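Local coordinates for protein arginine N-methyltransferase SFM1 (Saccharomyces cerevisiae, PDB 5C77), which transfers a methyl group from S-adenosyl-L-methionine to a single arginine of ribosomal protein S3, giving monomethylarginine, at residues C81-R86 / D100-G105; A87-Q92 / I129-G134. All blocks are in the same frame, centred on the assembly; numbering follows the deposited sequence.

Overall arrangement
Both contacts involve the mixed sheet of this SPOUT-family enzyme, with three of the four segments on its strands, and their centres lie about 8 Å apart. Along the chain the segments alternate: 81-86, 87-92, 100-105, 129-134. Interaction 1 joins strand 80-83 to strand 101-108 in the buried part of the sheet. Strand 128-131 pairs with the other edge of 80-83, through Leu82, and its end and the residues that follow are tied in interaction 2 to the loop after 80-83. Both reach S-adenosyl-L-homocysteine: interaction 1 meets ribose and adenine, interaction 2 the polar edge of the adenine, so adjacent strand ends and the loops after them build one side of the cofactor pocket.

Interaction 1 (C81-R86 / D100-G105). With SAH (S-adenosyl-L-homocysteine), chain C.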
# COMPACT_ATOMS: atom_id res chain seq x y z
N CYS A 81 -3.73 -16.63 -7.75
CA CYS A 81 -5.15 -16.70 -7.42
C CYS A 81 -5.99 -15.80 -8.34
O CYS A 81 -5.82 -14.58 -8.38
CB CYS A 81 -5.37 -16.33 -5.96
SG CYS A 81 -7.11 -16.31 -5.48
N LEU A 82 -6.89 -16.42 -9.09
CA LEU A 82 -7.88 -15.67 -9.85
C LEU A 82 -9.12 -15.45 -8.97
O LEU A 82 -9.67 -16.40 -8.41
CB LEU A 82 -8.27 -16.41 -11.13
CG LEU A 82 -9.53 -15.89 -11.82
CD1 LEU A 82 -9.26 -14.58 -12.53
CD2 LEU A 82 -10.13 -16.94 -12.76
N LEU A 83 -9.55 -14.21 -8.85
CA LEU A 83 -10.73 -13.92 -8.05
C LEU A 83 -12.00 -13.86 -8.90
O LEU A 83 -12.09 -13.12 -9.87
CB LEU A 83 -10.51 -12.66 -7.22
CG LEU A 83 -9.39 -12.96 -6.22
CD1 LEU A 83 -8.48 -11.78 -5.98
CD2 LEU A 83 -9.98 -13.47 -4.92
N ASP A 84 -12.98 -14.68 -8.52
CA ASP A 84 -14.20 -14.88 -9.29
C ASP A 84 -15.37 -15.12 -8.34
O ASP A 84 -15.31 -16.02 -7.50
CB ASP A 84 -14.03 -16.08 -10.21
CG ASP A 84 -15.33 -16.50 -10.90
OD1 ASP A 84 -16.21 -15.65 -11.14
OD2 ASP A 84 -15.45 -17.70 -11.21
N PRO A 85 -16.43 -14.30 -8.46
CA PRO A 85 -17.62 -14.41 -7.60
C PRO A 85 -18.39 -15.71 -7.82
O PRO A 85 -19.25 -16.05 -7.02
CB PRO A 85 -18.46 -13.20 -8.02
CG PRO A 85 -17.99 -12.87 -9.39
CD PRO A 85 -16.54 -13.18 -9.41
N ARG A 86 -18.07 -16.43 -8.88
CA ARG A 86 -18.73 -17.69 -9.19
C ARG A 86 -17.99 -18.91 -8.60
O ARG A 86 -18.52 -20.02 -8.59
CB ARG A 86 -18.90 -17.83 -10.71
CG ARG A 86 -19.70 -19.04 -11.16
CD ARG A 86 -19.68 -19.23 -12.67
NE ARG A 86 -20.24 -20.52 -13.07
CZ ARG A 86 -21.54 -20.81 -13.10
NH1 ARG A 86 -22.42 -19.88 -12.74
NH2 ARG A 86 -21.95 -22.01 -13.48
N ASP A 100 1.20 -15.68 -4.72
CA ASP A 100 2.08 -14.53 -4.91
C ASP A 100 1.38 -13.45 -5.73
O ASP A 100 1.85 -12.32 -5.79
CB ASP A 100 3.38 -14.96 -5.60
CG ASP A 100 4.15 -16.04 -4.83
OD1 ASP A 100 4.25 -15.94 -3.57
OD2 ASP A 100 4.65 -16.98 -5.47
N TYR A 101 0.27 -13.80 -6.38
CA TYR A 101 -0.46 -12.85 -7.22
C TYR A 101 -1.97 -13.04 -7.14
O TYR A 101 -2.47 -14.17 -7.09
CB TYR A 101 -0.05 -12.99 -8.68
CG TYR A 101 1.37 -12.61 -8.94
CD1 TYR A 101 1.71 -11.29 -9.26
CD2 TYR A 101 2.39 -13.55 -8.88
CE1 TYR A 101 3.01 -10.94 -9.50
CE2 TYR A 101 3.70 -13.20 -9.12
CZ TYR A 101 4.00 -11.89 -9.43
OH TYR A 101 5.30 -11.53 -9.67
N PHE A 102 -2.68 -11.91 -7.15
CA PHE A 102 -4.13 -11.90 -7.10
C PHE A 102 -4.70 -11.20 -8.31
O PHE A 102 -4.53 -10.00 -8.49
CB PHE A 102 -4.60 -11.25 -5.81
CG PHE A 102 -4.27 -12.06 -4.62
CD1 PHE A 102 -3.04 -11.92 -4.00
CD2 PHE A 102 -5.16 -13.00 -4.14
CE1 PHE A 102 -2.71 -12.69 -2.91
CE2 PHE A 102 -4.84 -13.77 -3.04
CZ PHE A 102 -3.61 -13.62 -2.43
N VAL A 103 -5.38 -11.97 -9.15
CA VAL A 103 -5.81 -11.48 -10.46
C VAL A 103 -7.30 -11.16 -10.48
O VAL A 103 -8.14 -11.90 -9.96
CB VAL A 103 -5.43 -12.49 -11.58
CG1 VAL A 103 -5.80 -11.94 -12.95
CG2 VAL A 103 -3.95 -12.80 -11.52
N PHE A 104 -7.61 -10.02 -11.08
CA PHE A 104 -8.98 -9.58 -11.22
C PHE A 104 -9.32 -9.53 -12.70
O PHE A 104 -8.66 -8.82 -13.48
CB PHE A 104 -9.17 -8.23 -10.54
CG PHE A 104 -8.86 -8.27 -9.07
CD1 PHE A 104 -7.56 -8.22 -8.62
CD2 PHE A 104 -9.88 -8.40 -8.15
CE1 PHE A 104 -7.27 -8.28 -7.27
CE2 PHE A 104 -9.60 -8.46 -6.80
CZ PHE A 104 -8.30 -8.40 -6.36
N GLY A 105 -10.31 -10.33 -13.08
CA GLY A 105 -10.82 -10.39 -14.44
C GLY A 105 -12.11 -9.61 -14.52
O GLY A 105 -12.16 -8.45 -14.10
N SAH C . -16.26 -3.15 -15.75
CA SAH C . -16.04 -4.48 -15.18
CB SAH C . -15.99 -4.40 -13.65
CG SAH C . -15.30 -5.57 -12.96
SD SAH C . -15.33 -5.50 -11.15
C SAH C . -17.10 -5.47 -15.65
O SAH C . -17.05 -6.66 -15.34
OXT SAH C . -18.04 -5.10 -16.37
C5' SAH C . -15.51 -7.30 -11.10
C4' SAH C . -14.26 -8.01 -10.62
O4' SAH C . -14.09 -7.86 -9.22
C3' SAH C . -14.36 -9.50 -10.92
O3' SAH C . -13.62 -9.82 -12.06
C2' SAH C . -13.74 -10.17 -9.72
O2' SAH C . -12.36 -10.36 -9.97
C1' SAH C . -13.88 -9.14 -8.63
N9 SAH C . -15.01 -9.51 -7.76
C8 SAH C . -16.15 -8.79 -7.54
N7 SAH C . -16.93 -9.48 -6.67
C5 SAH C . -16.30 -10.63 -6.34
C6 SAH C . -16.64 -11.69 -5.51
N6 SAH C . -17.78 -11.69 -4.84
N1 SAH C . -15.76 -12.75 -5.38
C2 SAH C . -14.57 -12.76 -6.06
N3 SAH C . -14.24 -11.71 -6.89
C4 SAH C . -15.09 -10.66 -7.03
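The cofactor pocket of this SPOUT-family methyltransferase opens at the C-terminal ends of two parallel neighbouring strands, 81-83 and 101-104. Cys81 pairs with Phe102 and Leu82 with Val103. Three backbone hydrogen bonds join them: Cys81 N to Tyr101 O (2.8 Å), Val103 N to Cys81 O (2.8 Å) and Leu83 N to Val103 O (2.9 Å). The last two are almost straight at the hydrogen.

Cys81, Leu83, Phe102 and Phe104 project from one face of the sheet, where helix 140-151 covers Leu83 and both phenylalanines. One methyl of Leu83 touches both rings: with CG beside its backbone N (chi1 -65°), its CD1 lies over one face of the Phe104 ring and at the edge of the Phe102 ring, with CB of Phe102 3.9 Å from the same methyl. The Cys81 side chain comes to the Phe102 ring obliquely, CB 3.8 Å from CD2, and its sulfur makes a sulfur-aromatic contact. On the other face Leu82 and Val103 meet only loosely, while Leu82 also packs on helix 116-123.

Beyond the paired residues the chains part around S-adenosyl-L-homocysteine. Leu83 O accepts a hydrogen bond from the ribose O2' (2.8 Å), and CD2 of Phe104 lies 3.6 Å from that hydroxyl. Pro85 packs against the adenine, its CB 3.4 Å from C6. Just before it, Asp84 OD1 accepts from Arg86 N in an Asx turn, approached from above the carboxylate plane, which is consistent with a bend that sets Pro85 against the base.

The chemistry is thus divided: an apolar cluster and three backbone bonds hold the two strands together, and the carbonyl of Leu83, at the end of strand 81-83, takes the ribose O2', so this hydroxyl is recognised by main chain.

Interaction 2 (A87-Q92 / I129-G134); sequences ATIDLQ and ISRRLG. With SAH (S-adenosyl-L-homocysteine), chain C.
Asp90 OD1 is gripped by two donors of segment 129-134: Gly134 N, at 2.8 Å and on the syn side of the carboxylate, and, weakly, Arg132 NE at 3.3 Å. The second oxygen, OD2, takes Arg132 NH2 in a salt bridge (3.1 Å), with the nitrogen lying well off the plane of the carboxylate. The carboxylate and guanidinium planes are turned 51° apart, so the pairing is twisted although it uses two nitrogens. A bend at chi3 (66°) curls the Arg132 side chain back to Asp90, carrying its CD past Ala87 O at 3.4 Å.

The backbones are bridged once, around Asp90 and Arg132: Arg132 N donates to Ile89 O (2.9 Å) and Leu91 N to Arg132 O (2.9 Å). Arg131 lies alongside Ile89, its guanidinium sandwiched between CG2 of Ile89 on one face and CG2 of Ile129 on the other. Ala87 CB is directed at the opposite backbone, 3.8 Å from Arg131 C. Leu91 CB meets Leu133 CD2, and both leucines also pack on helix 140-151.

The residues that follow Arg132 reach the adenine of S-adenosyl-L-homocysteine. Leu133 N donates to N1 (2.9 Å), and N6 donates to Gly134 O, so Asp90 holds the very glycine whose carbonyl reads the amino group. This is consistent with the SPOUT fold, in which loops of the trefoil knot bind the cofactor and main-chain groups largely hold its adenine.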
# COMPACT_ATOMS: atom_id res chain seq x y z
N ALA A 87 -16.77 -18.70 -8.11
CA ALA A 87 -16.00 -19.79 -7.51
C ALA A 87 -16.69 -20.31 -6.25
O ALA A 87 -17.55 -19.64 -5.68
CB ALA A 87 -14.58 -19.34 -7.20
N THR A 88 -16.30 -21.49 -5.79
CA THR A 88 -16.99 -22.11 -4.66
C THR A 88 -16.25 -21.98 -3.32
O THR A 88 -16.87 -22.03 -2.26
CB THR A 88 -17.30 -23.59 -4.95
OG1 THR A 88 -16.08 -24.29 -5.24
CG2 THR A 88 -18.23 -23.70 -6.15
N ILE A 89 -14.93 -21.81 -3.38
CA ILE A 89 -14.11 -21.72 -2.18
C ILE A 89 -13.73 -20.29 -1.89
O ILE A 89 -13.04 -19.66 -2.69
CB ILE A 89 -12.79 -22.51 -2.33
CG1 ILE A 89 -13.06 -23.97 -2.72
CG2 ILE A 89 -11.97 -22.42 -1.05
CD1 ILE A 89 -13.81 -24.75 -1.67
N ASP A 90 -14.15 -19.77 -0.74
CA ASP A 90 -13.74 -18.44 -0.30
C ASP A 90 -12.22 -18.31 -0.03
O ASP A 90 -11.55 -19.27 0.36
CB ASP A 90 -14.54 -18.01 0.94
CG ASP A 90 -15.89 -17.38 0.58
OD1 ASP A 90 -15.92 -16.50 -0.31
OD2 ASP A 90 -16.92 -17.75 1.19
N LEU A 91 -11.69 -17.12 -0.25
CA LEU A 91 -10.33 -16.82 0.13
C LEU A 91 -10.20 -16.89 1.66
O LEU A 91 -11.06 -16.37 2.38
CB LEU A 91 -9.93 -15.44 -0.38
CG LEU A 91 -8.43 -15.13 -0.37
CD1 LEU A 91 -7.73 -16.01 -1.39
CD2 LEU A 91 -8.17 -13.66 -0.63
N GLN A 92 -9.15 -17.54 2.15
CA GLN A 92 -8.90 -17.68 3.59
C GLN A 92 -7.60 -16.98 3.97
O GLN A 92 -6.67 -16.93 3.17
CB GLN A 92 -8.72 -19.14 3.98
CG GLN A 92 -9.90 -20.04 3.80
CD GLN A 92 -9.49 -21.49 4.02
OE1 GLN A 92 -9.08 -21.87 5.12
NE2 GLN A 92 -9.57 -22.29 2.96
N ILE A 129 -5.72 -20.61 -9.66
CA ILE A 129 -6.59 -21.21 -8.66
C ILE A 129 -7.70 -20.18 -8.49
O ILE A 129 -7.42 -18.99 -8.39
CB ILE A 129 -5.89 -21.37 -7.30
CG1 ILE A 129 -4.65 -22.25 -7.43
CG2 ILE A 129 -6.85 -21.96 -6.27
CD1 ILE A 129 -4.96 -23.72 -7.45
N SER A 130 -8.94 -20.62 -8.45
CA SER A 130 -10.04 -19.68 -8.32
C SER A 130 -10.55 -19.59 -6.90
O SER A 130 -10.76 -20.60 -6.24
CB SER A 130 -11.18 -20.05 -9.26
OG SER A 130 -10.85 -19.67 -10.59
N ARG A 131 -10.76 -18.36 -6.44
CA ARG A 131 -11.30 -18.11 -5.10
C ARG A 131 -12.42 -17.07 -5.10
O ARG A 131 -12.43 -16.16 -5.92
CB ARG A 131 -10.19 -17.71 -4.13
CG ARG A 131 -9.22 -18.82 -3.82
CD ARG A 131 -9.84 -19.81 -2.84
NE ARG A 131 -8.97 -20.96 -2.59
CZ ARG A 131 -9.04 -22.10 -3.26
NH1 ARG A 131 -9.95 -22.27 -4.21
NH2 ARG A 131 -8.22 -23.09 -2.96
N ARG A 132 -13.35 -17.20 -4.16
CA ARG A 132 -14.46 -16.28 -4.06
C ARG A 132 -14.26 -15.32 -2.89
O ARG A 132 -13.51 -15.62 -1.95
CB ARG A 132 -15.79 -17.04 -3.89
CG ARG A 132 -17.03 -16.18 -4.13
CD ARG A 132 -18.32 -16.91 -3.81
NE ARG A 132 -18.43 -17.21 -2.39
CZ ARG A 132 -19.44 -17.89 -1.84
NH1 ARG A 132 -20.43 -18.35 -2.60
NH2 ARG A 132 -19.46 -18.11 -0.54
N LEU A 133 -14.91 -14.17 -2.97
CA LEU A 133 -14.94 -13.18 -1.90
C LEU A 133 -16.38 -12.97 -1.46
O LEU A 133 -16.94 -11.90 -1.63
CB LEU A 133 -14.35 -11.85 -2.39
CG LEU A 133 -12.86 -11.89 -2.72
CD1 LEU A 133 -12.42 -10.65 -3.51
CD2 LEU A 133 -12.05 -12.05 -1.44
N GLY A 134 -16.97 -14.02 -0.90
CA GLY A 134 -18.36 -13.95 -0.48
C GLY A 134 -19.34 -14.05 -1.63
O GLY A 134 -18.96 -13.96 -2.80
N SAH C . -16.26 -3.15 -15.75
CA SAH C . -16.04 -4.48 -15.18
CB SAH C . -15.99 -4.40 -13.65
CG SAH C . -15.30 -5.57 -12.96
SD SAH C . -15.33 -5.50 -11.15
C SAH C . -17.10 -5.47 -15.65
O SAH C . -17.05 -6.66 -15.34
OXT SAH C . -18.04 -5.10 -16.37
C5' SAH C . -15.51 -7.30 -11.10
C4' SAH C . -14.26 -8.01 -10.62
O4' SAH C . -14.09 -7.86 -9.22
C3' SAH C . -14.36 -9.50 -10.92
O3' SAH C . -13.62 -9.82 -12.06
C2' SAH C . -13.74 -10.17 -9.72
O2' SAH C . -12.36 -10.36 -9.97
C1' SAH C . -13.88 -9.14 -8.63
N9 SAH C . -15.01 -9.51 -7.76
C8 SAH C . -16.15 -8.79 -7.54
N7 SAH C . -16.93 -9.48 -6.67
C5 SAH C . -16.30 -10.63 -6.34
C6 SAH C . -16.64 -11.69 -5.51
N6 SAH C . -17.78 -11.69 -4.84
N1 SAH C . -15.76 -12.75 -5.38
C2 SAH C . -14.57 -12.76 -6.06
N3 SAH C . -14.24 -11.71 -6.89
C4 SAH C . -15.09 -10.66 -7.03